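Local coordinates for putative succinylglutamate desuccinylase / aspartoacylase (Shewanella amazonensis, PDB 3FMC), which is probably a zinc-dependent hydrolase of the succinylglutamate desuccinylase/aspartoacylase family, perhaps acting on ester bonds, at residues V98-E103 with V148-R153; N110-Y115 with A225-R230; V301-K306 with E357-M362. All coordinates share one frame; numbering follows the deposited sequence.

Contact 1: V98-E103 with V148-R153. With SO4 (sulfate ion), chain K.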
loop_
_atom_site.group_PDB
_atom_site.type_symbol
_atom_site.label_atom_id
_atom_site.label_comp_id
_atom_site.label_asym_id
_atom_site.label_seq_id
_atom_site.Cartn_x
_atom_site.Cartn_y
_atom_site.Cartn_z
ATOM N N VAL C 98 2.827 2.803 12.658
ATOM C CA VAL C 98 3.454 2.456 13.913
ATOM C C VAL C 98 3.894 0.980 13.907
ATOM O O VAL C 98 3.094 0.070 13.718
ATOM C CB VAL C 98 2.581 2.731 15.120
ATOM C CG1 VAL C 98 3.295 2.241 16.402
ATOM C CG2 VAL C 98 2.197 4.265 15.198
ATOM N N ASN C 99 5.187 0.798 14.134
ATOM C CA ASN C 99 5.834 -0.521 14.176
ATOM C C ASN C 99 5.197 -1.370 15.259
ATOM O O ASN C 99 5.074 -0.944 16.407
ATOM C CB ASN C 99 7.341 -0.249 14.411
ATOM C CG ASN C 99 8.214 -1.526 14.433
ATOM O OD1 ASN C 99 7.748 -2.614 14.703
ATOM N ND2 ASN C 99 9.502 -1.351 14.163
ATOM N N TRP C 100 4.775 -2.578 14.920
ATOM C CA TRP C 100 4.116 -3.448 15.910
ATOM C C TRP C 100 5.036 -3.735 17.108
ATOM O O TRP C 100 4.526 -3.947 18.239
ATOM C CB TRP C 100 3.748 -4.749 15.311
ATOM C CG TRP C 100 2.827 -4.711 14.097
ATOM C CD1 TRP C 100 3.130 -5.152 12.860
ATOM C CD2 TRP C 100 1.478 -4.242 14.040
ATOM N NE1 TRP C 100 2.045 -5.046 12.024
ATOM C CE2 TRP C 100 1.014 -4.484 12.720
ATOM C CE3 TRP C 100 0.614 -3.653 14.962
ATOM C CZ2 TRP C 100 -0.270 -4.129 12.296
ATOM C CZ3 TRP C 100 -0.669 -3.289 14.527
ATOM C CH2 TRP C 100 -1.091 -3.542 13.215
ATOM N N ASN C 101 6.354 -3.703 16.851
ATOM C CA ASN C 101 7.370 -3.933 17.896
ATOM C C ASN C 101 7.858 -2.649 18.551
ATOM O O ASN C 101 8.972 -2.568 19.115
ATOM C CB ASN C 101 8.499 -4.772 17.303
ATOM C CG ASN C 101 9.436 -5.354 18.361
ATOM O OD1 ASN C 101 9.002 -5.870 19.391
ATOM N ND2 ASN C 101 10.733 -5.316 18.059
ATOM N N ARG C 102 7.034 -1.612 18.459
ATOM C CA ARG C 102 7.259 -0.386 19.209
ATOM C C ARG C 102 6.034 -0.119 20.096
ATOM O O ARG C 102 5.932 0.932 20.695
ATOM C CB ARG C 102 7.499 0.798 18.292
ATOM C CG ARG C 102 8.808 0.700 17.567
ATOM C CD ARG C 102 10.021 0.647 18.490
ATOM N NE ARG C 102 11.189 0.588 17.614
ATOM C CZ ARG C 102 11.688 -0.537 17.086
ATOM N NH1 ARG C 102 11.250 -1.730 17.457
ATOM N NH2 ARG C 102 12.698 -0.451 16.226
ATOM N N GLU C 103 5.124 -1.090 20.181
ATOM C CA GLU C 103 3.874 -0.932 20.947
ATOM C C GLU C 103 3.835 -1.541 22.348
ATOM O O GLU C 103 2.801 -1.547 23.020
ATOM C CB GLU C 103 2.748 -1.502 20.099
ATOM C CG GLU C 103 2.329 -0.594 18.950
ATOM C CD GLU C 103 1.384 0.505 19.368
ATOM O OE1 GLU C 103 1.382 0.928 20.567
ATOM O OE2 GLU C 103 0.618 0.927 18.481
ATOM N N VAL C 148 -7.393 1.409 23.547
ATOM C CA VAL C 148 -5.997 1.446 23.160
ATOM C C VAL C 148 -5.865 1.094 21.666
ATOM O O VAL C 148 -6.776 0.499 21.047
ATOM C CB VAL C 148 -5.124 0.444 24.017
ATOM C CG1 VAL C 148 -5.234 0.778 25.514
ATOM C CG2 VAL C 148 -5.495 -1.051 23.734
ATOM N N THR C 149 -4.715 1.398 21.101
ATOM C CA THR C 149 -4.508 1.102 19.667
ATOM C C THR C 149 -4.561 -0.397 19.367
ATOM O O THR C 149 -4.388 -1.254 20.256
ATOM C CB THR C 149 -3.143 1.667 19.126
ATOM O OG1 THR C 149 -2.059 0.921 19.671
ATOM C CG2 THR C 149 -2.948 3.143 19.432
ATOM N N THR C 150 -4.748 -0.725 18.095
ATOM C CA THR C 150 -4.763 -2.102 17.632
ATOM C C THR C 150 -3.465 -2.805 18.033
ATOM O O THR C 150 -3.489 -3.919 18.577
ATOM C CB THR C 150 -5.002 -2.128 16.088
ATOM O OG1 THR C 150 -6.280 -1.480 15.837
ATOM C CG2 THR C 150 -4.946 -3.606 15.523
ATOM N N GLY C 151 -2.353 -2.117 17.792
ATOM C CA GLY C 151 -1.013 -2.675 18.047
ATOM C C GLY C 151 -0.727 -2.746 19.538
ATOM O O GLY C 151 -0.128 -3.699 20.007
ATOM N N HIS C 152 -1.183 -1.769 20.293
ATOM C CA HIS C 152 -0.973 -1.809 21.748
ATOM C C HIS C 152 -1.745 -2.954 22.384
ATOM O O HIS C 152 -1.221 -3.622 23.309
ATOM C CB HIS C 152 -1.329 -0.465 22.378
ATOM C CG HIS C 152 -0.797 -0.260 23.760
ATOM N ND1 HIS C 152 0.560 -0.291 24.060
ATOM C CD2 HIS C 152 -1.432 0.086 24.904
ATOM C CE1 HIS C 152 0.722 0.010 25.338
ATOM N NE2 HIS C 152 -0.468 0.259 25.868
ATOM N N ARG C 153 -2.964 -3.216 21.917
ATOM C CA ARG C 153 -3.727 -4.316 22.478
ATOM C C ARG C 153 -2.961 -5.613 22.211
ATOM O O ARG C 153 -2.851 -6.467 23.071
ATOM C CB ARG C 153 -5.123 -4.384 21.901
ATOM C CG ARG C 153 -5.905 -5.608 22.292
ATOM C CD ARG C 153 -7.375 -5.527 21.854
ATOM N NE ARG C 153 -7.967 -4.510 22.682
ATOM C CZ ARG C 153 -8.449 -4.720 23.893
ATOM N NH1 ARG C 153 -8.481 -5.937 24.423
ATOM N NH2 ARG C 153 -8.894 -3.686 24.580
HETATM S S SO4 K . 12.834 -3.925 14.987
HETATM O O1 SO4 K . 11.457 -3.648 15.451
HETATM O O2 SO4 K . 13.480 -2.660 14.643
HETATM O O3 SO4 K . 12.936 -4.846 13.814
HETATM O O4 SO4 K . 13.536 -4.596 16.097
HETATM O O HOH W 1 1.811 -4.498 18.017
#
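The capped N-terminus of helix 150-163 meets the 98-103 loop, and Glu103 carries most of the junction. Thr149 is the N-cap. Its OG1 accepts from His152 N at 2.9 Å and donates to Glu103 OE2, so the hydroxyl both caps the helix and holds the carboxylate. The donor comes from above the carboxylate plane, 46° out of it. Glu103 CG stands beside the backbone N, and a bend at chi2 (-82°) turns the carboxylate toward Thr149 OG1. His152 grips the same residue by its backbone: ND1 donates to Glu103 O at 2.8 Å. Arg141 NE is hydrogen-bonded to His152 NE2, consistent with a neutral ring protonated at ND1. Beside these bonds, the benzo edge of Trp100 (CE3 and CZ3) meets Gly151 CA, CZ3 at 3.6 Å. Gly151 has no CB here; one would probably come too close to Trp100 CE3 and Glu103 OE2. One water donates to Trp100 O and Gly151 O and bridges the two backbones.

The far side of the loop holds a sulfate, probably from the crystallisation liquor. Arg102 NH1 meets its O1 and NH2 its O2, both at 2.8 Å, while Asn99 ND2 and Asn101 ND2 also donate to O1. Arg91 bonds the ion too. Asn101 and Arg102 recall the Asn-Arg pair that binds a substrate carboxylate in M14 carboxypeptidases. Asn99 OD1 accepts from Asn101 N in an Asx turn.

Asn101 rests on strand 167-174. On the helix side, Thr150 OG1 bonds to Gln354 O of the second subunit, and Thr149 packs on His294 of that subunit.

Contact 2: N110-Y115 with A225-R230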
loop_
_atom_site.group_PDB
_atom_site.type_symbol
_atom_site.label_atom_id
_atom_site.label_comp_id
_atom_site.label_asym_id
_atom_site.label_seq_id
_atom_site.Cartn_x
_atom_site.Cartn_y
_atom_site.Cartn_z
ATOM N N ASN C 110 6.937 3.872 40.016
ATOM C CA ASN C 110 8.251 4.183 40.590
ATOM C C ASN C 110 8.785 2.933 41.273
ATOM O O ASN C 110 8.208 2.464 42.258
ATOM C CB ASN C 110 8.157 5.394 41.531
ATOM C CG ASN C 110 9.503 5.781 42.125
ATOM O OD1 ASN C 110 10.276 4.933 42.538
ATOM N ND2 ASN C 110 9.777 7.075 42.178
ATOM N N ILE C 111 9.866 2.382 40.719
ATOM C CA ILE C 111 10.426 1.115 41.199
ATOM C C ILE C 111 11.157 1.298 42.535
ATOM O O ILE C 111 11.117 0.413 43.398
ATOM C CB ILE C 111 11.300 0.426 40.096
ATOM C CG1 ILE C 111 10.378 -0.019 38.964
ATOM C CG2 ILE C 111 12.066 -0.780 40.664
ATOM C CD1 ILE C 111 11.069 -0.502 37.667
ATOM N N GLU C 112 11.802 2.436 42.699
ATOM C CA GLU C 112 12.436 2.749 43.983
ATOM C C GLU C 112 11.369 2.671 45.088
ATOM O O GLU C 112 11.556 1.970 46.063
ATOM C CB GLU C 112 13.151 4.110 43.943
ATOM C CG GLU C 112 13.777 4.536 45.288
ATOM C CD GLU C 112 14.741 3.473 45.879
ATOM O OE1 GLU C 112 15.702 3.087 45.174
ATOM O OE2 GLU C 112 14.527 3.045 47.042
ATOM N N VAL C 113 10.230 3.345 44.900
ATOM C CA VAL C 113 9.132 3.313 45.877
ATOM C C VAL C 113 8.554 1.929 46.019
ATOM O O VAL C 113 8.299 1.463 47.117
ATOM C CB VAL C 113 8.009 4.357 45.525
ATOM C CG1 VAL C 113 6.756 4.175 46.407
ATOM C CG2 VAL C 113 8.564 5.771 45.645
ATOM N N TRP C 114 8.347 1.229 44.910
ATOM C CA TRP C 114 7.829 -0.133 44.990
ATOM C C TRP C 114 8.812 -0.982 45.806
ATOM O O TRP C 114 8.413 -1.777 46.655
ATOM C CB TRP C 114 7.676 -0.744 43.589
ATOM C CG TRP C 114 6.995 -2.060 43.592
ATOM C CD1 TRP C 114 5.677 -2.286 43.303
ATOM C CD2 TRP C 114 7.571 -3.359 43.887
ATOM N NE1 TRP C 114 5.405 -3.626 43.380
ATOM C CE2 TRP C 114 6.537 -4.304 43.765
ATOM C CE3 TRP C 114 8.863 -3.805 44.254
ATOM C CZ2 TRP C 114 6.734 -5.662 43.976
ATOM C CZ3 TRP C 114 9.063 -5.152 44.469
ATOM C CH2 TRP C 114 7.996 -6.074 44.335
ATOM N N TYR C 115 10.111 -0.832 45.509
ATOM C CA TYR C 115 11.115 -1.600 46.250
ATOM C C TYR C 115 11.032 -1.326 47.757
ATOM O O TYR C 115 10.973 -2.262 48.565
ATOM C CB TYR C 115 12.521 -1.331 45.735
ATOM C CG TYR C 115 13.546 -2.066 46.545
ATOM C CD1 TYR C 115 13.736 -3.430 46.373
ATOM C CD2 TYR C 115 14.309 -1.398 47.502
ATOM C CE1 TYR C 115 14.679 -4.131 47.147
ATOM C CE2 TYR C 115 15.243 -2.077 48.284
ATOM C CZ TYR C 115 15.432 -3.442 48.092
ATOM O OH TYR C 115 16.368 -4.138 48.831
ATOM N N ALA C 225 17.749 -2.492 44.051
ATOM C CA ALA C 225 18.120 -3.360 45.185
ATOM C C ALA C 225 19.637 -3.237 45.489
ATOM O O ALA C 225 20.057 -3.089 46.666
ATOM C CB ALA C 225 17.698 -4.813 44.910
ATOM N N SER C 226 20.465 -3.278 44.433
ATOM C CA SER C 226 21.946 -3.135 44.583
ATOM C C SER C 226 22.360 -1.785 45.164
ATOM O O SER C 226 23.348 -1.682 45.905
ATOM C CB SER C 226 22.667 -3.339 43.238
ATOM O OG SER C 226 22.452 -4.664 42.801
ATOM N N SER C 227 21.645 -0.722 44.800
ATOM C CA SER C 227 21.941 0.585 45.372
ATOM C C SER C 227 21.734 0.544 46.903
ATOM O O SER C 227 22.326 1.361 47.620
ATOM C CB SER C 227 21.091 1.697 44.727
ATOM O OG SER C 227 19.765 1.647 45.218
ATOM N N HIS C 228 20.909 -0.386 47.387
ATOM C CA HIS C 228 20.701 -0.586 48.829
ATOM C C HIS C 228 21.491 -1.758 49.392
ATOM O O HIS C 228 21.194 -2.233 50.490
ATOM C CB HIS C 228 19.211 -0.782 49.140
ATOM C CG HIS C 228 18.414 0.435 48.853
ATOM N ND1 HIS C 228 17.663 0.570 47.708
ATOM C CD2 HIS C 228 18.342 1.619 49.498
ATOM C CE1 HIS C 228 17.126 1.776 47.684
ATOM N NE2 HIS C 228 17.536 2.438 48.749
ATOM N N GLY C 229 22.501 -2.230 48.662
ATOM C CA GLY C 229 23.313 -3.355 49.129
ATOM C C GLY C 229 22.623 -4.697 49.188
ATOM O O GLY C 229 23.042 -5.577 49.955
ATOM N N ARG C 230 21.561 -4.872 48.396
ATOM C CA ARG C 230 20.855 -6.150 48.312
ATOM C C ARG C 230 20.950 -6.707 46.892
ATOM O O ARG C 230 20.664 -6.029 45.905
ATOM C CB ARG C 230 19.394 -6.031 48.717
ATOM C CG ARG C 230 18.649 -7.337 48.556
ATOM C CD ARG C 230 17.285 -7.208 49.142
ATOM N NE ARG C 230 16.489 -8.423 49.038
ATOM C CZ ARG C 230 15.239 -8.507 49.490
ATOM N NH1 ARG C 230 14.670 -7.466 50.075
ATOM N NH2 ARG C 230 14.570 -9.643 49.376
#
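Tyr115, on helix 111-118, lays its ring against the C-terminal end of helix 210-227. The apolar part comes first. Ala225 CA sits over one face of the ring in a CH-pi contact, 4.2 Å from the centroid, and Ala225 CB touches Tyr115 CE1 at 3.8 Å.

Of the ring contacts, Tyr115 and His228 lie nearly parallel, with planes at 15°, but are offset, with centroids 5.4 Å apart and little overlap. A leucine in place of Tyr115 would probably open a gap beside Ala225 and leave His228 and Arg230 CD without the ring and hydroxyl they rest against.

Among the polar groups, Tyr115 OH lies 3.2 Å from Arg230 CD. The arginine chain is extended, and its guanidinium goes on to a salt bridge with Asp123. Glu112 OE2 comes up to the edge of the His228 ring, nearest the carbon CE1 (3.0 Å). Each group has its own firmer partner: Gln116 for OE2, Val224 O for His228 ND1.

A Schellman motif at Gly229 ends the helix, with Arg230 N bonded to Ala225 O and Gly229 N to Ser226 O.

The contact is thus largely van der Waals, and the nearby carboxylate would be expected to stabilise positive charge on His228.

Contact 3: V301-K306 with E357-M362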
loop_
_atom_site.group_PDB
_atom_site.type_symbol
_atom_site.label_atom_id
_atom_site.label_comp_id
_atom_site.label_asym_id
_atom_site.label_seq_id
_atom_site.Cartn_x
_atom_site.Cartn_y
_atom_site.Cartn_z
ATOM N N VAL C 301 20.801 -0.755 -7.273
ATOM C CA VAL C 301 21.872 -1.320 -6.485
ATOM C C VAL C 301 22.162 -2.785 -6.686
ATOM O O VAL C 301 21.253 -3.632 -6.680
ATOM C CB VAL C 301 21.476 -1.120 -4.969
ATOM C CG1 VAL C 301 22.557 -1.634 -4.038
ATOM C CG2 VAL C 301 21.168 0.382 -4.677
ATOM N N GLU C 302 23.448 -3.062 -6.865
ATOM C CA GLU C 302 23.978 -4.422 -6.871
ATOM C C GLU C 302 24.705 -4.543 -5.529
ATOM O O GLU C 302 25.660 -3.818 -5.273
ATOM C CB GLU C 302 24.926 -4.632 -8.049
ATOM C CG GLU C 302 25.520 -6.008 -8.111
ATOM C CD GLU C 302 26.426 -6.189 -9.335
ATOM O OE1 GLU C 302 27.287 -5.307 -9.602
ATOM O OE2 GLU C 302 26.263 -7.219 -9.980
ATOM N N TYR C 303 24.253 -5.430 -4.655
ATOM C CA TYR C 303 24.808 -5.534 -3.292
ATOM C C TYR C 303 26.103 -6.336 -3.379
ATOM O O TYR C 303 26.088 -7.461 -3.859
ATOM C CB TYR C 303 23.791 -6.220 -2.316
ATOM C CG TYR C 303 22.609 -5.313 -2.104
ATOM C CD1 TYR C 303 22.663 -4.292 -1.165
ATOM C CD2 TYR C 303 21.486 -5.405 -2.901
ATOM C CE1 TYR C 303 21.603 -3.405 -0.996
ATOM C CE2 TYR C 303 20.407 -4.512 -2.750
ATOM C CZ TYR C 303 20.484 -3.519 -1.795
ATOM O OH TYR C 303 19.462 -2.599 -1.674
ATOM N N LEU C 304 27.199 -5.753 -2.914
ATOM C CA LEU C 304 28.510 -6.460 -2.923
ATOM C C LEU C 304 28.908 -6.970 -1.549
ATOM O O LEU C 304 29.494 -8.041 -1.435
ATOM C CB LEU C 304 29.584 -5.535 -3.476
ATOM C CG LEU C 304 29.324 -4.932 -4.857
ATOM C CD1 LEU C 304 30.367 -3.871 -5.226
ATOM C CD2 LEU C 304 29.192 -5.995 -5.922
ATOM N N GLY C 305 28.608 -6.224 -0.506
ATOM C CA GLY C 305 28.951 -6.613 0.878
ATOM C C GLY C 305 28.033 -7.743 1.269
ATOM O O GLY C 305 26.815 -7.571 1.291
ATOM N N LYS C 306 28.601 -8.918 1.565
ATOM C CA LYS C 306 27.778 -10.086 1.905
ATOM C C LYS C 306 27.479 -10.074 3.404
ATOM O O LYS C 306 28.336 -9.810 4.231
ATOM C CB LYS C 306 28.466 -11.395 1.502
ATOM C CG LYS C 306 28.764 -11.423 -0.009
ATOM C CD LYS C 306 27.501 -11.585 -0.847
ATOM C CE LYS C 306 27.777 -11.486 -2.313
ATOM N NZ LYS C 306 26.617 -11.997 -3.093
ATOM N N GLU C 357 17.637 3.211 3.657
ATOM C CA GLU C 357 18.633 2.515 4.477
ATOM C C GLU C 357 19.154 1.310 3.697
ATOM O O GLU C 357 18.432 0.345 3.444
ATOM C CB GLU C 357 18.045 2.096 5.795
ATOM C CG GLU C 357 19.050 1.428 6.766
ATOM C CD GLU C 357 18.343 0.740 7.917
ATOM O OE1 GLU C 357 17.825 1.405 8.848
ATOM O OE2 GLU C 357 18.320 -0.489 7.887
ATOM N N LEU C 358 20.415 1.382 3.314
ATOM C CA LEU C 358 21.046 0.322 2.520
ATOM C C LEU C 358 21.529 -0.857 3.363
ATOM O O LEU C 358 21.250 -1.994 3.012
ATOM C CB LEU C 358 22.206 0.858 1.666
ATOM C CG LEU C 358 21.878 1.530 0.348
ATOM C CD1 LEU C 358 23.155 2.227 -0.185
ATOM C CD2 LEU C 358 21.309 0.511 -0.680
ATOM N N TYR C 359 22.238 -0.593 4.444
ATOM C CA TYR C 359 22.741 -1.642 5.319
ATOM C C TYR C 359 22.723 -1.228 6.764
ATOM O O TYR C 359 22.676 -0.048 7.054
ATOM C CB TYR C 359 24.239 -1.926 5.011
ATOM C CG TYR C 359 24.604 -2.823 3.819
ATOM C CD1 TYR C 359 24.625 -2.331 2.522
ATOM C CD2 TYR C 359 25.024 -4.138 4.012
ATOM C CE1 TYR C 359 24.976 -3.107 1.444
ATOM C CE2 TYR C 359 25.417 -4.919 2.958
ATOM C CZ TYR C 359 25.404 -4.411 1.670
ATOM O OH TYR C 359 25.768 -5.181 0.596
ATOM N N LYS C 360 22.686 -2.224 7.655
ATOM C CA LYS C 360 23.048 -2.049 9.063
ATOM C C LYS C 360 24.368 -2.843 9.259
ATOM O O LYS C 360 24.507 -3.988 8.790
ATOM C CB LYS C 360 21.966 -2.449 10.028
ATOM C CG LYS C 360 20.772 -1.494 10.001
ATOM C CD LYS C 360 19.824 -1.899 11.110
ATOM C CE LYS C 360 18.611 -1.133 11.086
ATOM N NZ LYS C 360 17.897 -1.494 12.340
ATOM N N VAL C 361 25.322 -2.181 9.907
ATOM C CA VAL C 361 26.677 -2.671 10.062
ATOM C C VAL C 361 27.166 -2.619 11.496
ATOM O O VAL C 361 27.086 -1.584 12.147
ATOM C CB VAL C 361 27.634 -1.791 9.180
ATOM C CG1 VAL C 361 29.088 -2.293 9.268
ATOM C CG2 VAL C 361 27.137 -1.773 7.748
HETATM N N MSE C 362 27.644 -3.759 12.037
HETATM C CA MSE C 362 28.261 -3.731 13.361
HETATM C C MSE C 362 29.690 -3.248 13.186
HETATM O O MSE C 362 30.403 -3.724 12.287
HETATM C CB MSE C 362 28.302 -5.135 13.999
HETATM C CG MSE C 362 26.949 -5.652 14.258
HETATM SE SE MSE C 362 27.039 -7.351 15.256
HETATM C CE MSE C 362 25.148 -7.781 15.288
#
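Tyr359 OH donates to Gly305 O at 2.7 Å. The bond lies in the carbonyl plane on a lone pair, and the carbonyl oxygen sits at the edge of the phenol ring. The hydroxyl also comes against Tyr303 CB. The two tyrosine side chains pass alongside each other, pointing opposite ways, with Tyr303 CD1 3.7 Å from Tyr359 CE1. Their ring planes are 59° apart, so they meet obliquely. Leu358 makes the apolar part of the contact through one methyl, CD2. It reaches Tyr303 CE1 at 3.9 Å, Tyr303 OH at 3.8 Å and Val301 CG2 at 4.0 Å.

The strands 301-303 and 357-362 run 21° from parallel, with axes 10.3 Å apart. This is the spacing of two sheets packed face to face, not of neighbours within one sheet. Strand 299-303 belongs to a four-stranded antiparallel sheet; strand 357-363 pairs with 290-294 and 341-346. Leu358 and Tyr359 form a classic beta bulge opposite Phe293, which probably helps two consecutive residues bring their side-chain ends to the facing sheet.

Further out, the Tyr303 ring is held on several sides. Its CG stands opposite the carbonyl carbon (chi1 -68°), which brings the ring under Val301 CG1, 3.5 Å above the plane over its centre. His346 stacks on the Tyr303 ring, and Tyr303 OH is hydrogen-bonded to Ser349 O. His346 also meets the Tyr359 ring, which leans on Pro343 and Leu317. On strand 299-303, Glu302 OE2 accepts from Leu251 N of the third subunit.

Contact 1 is the one beside the probable active site. His43, Glu46 and His172 form what looks like an empty metal site, in keeping with the zinc expected of this family. Asn99 bonds to His43, and the 98-103 loop also holds the sulfate. Contact 2 belongs to the same catalytic domain, with its centre about 30 Å from that of contact 1. Their segments alternate along the chain. Contact 3 follows later in the sequence; its centre is about 29 Å from that of contact 1, though their nearest atoms are about 7 Å apart. Contacts 2 and 3 lie on opposite sides of the chain's centre, about 44 Å between centres.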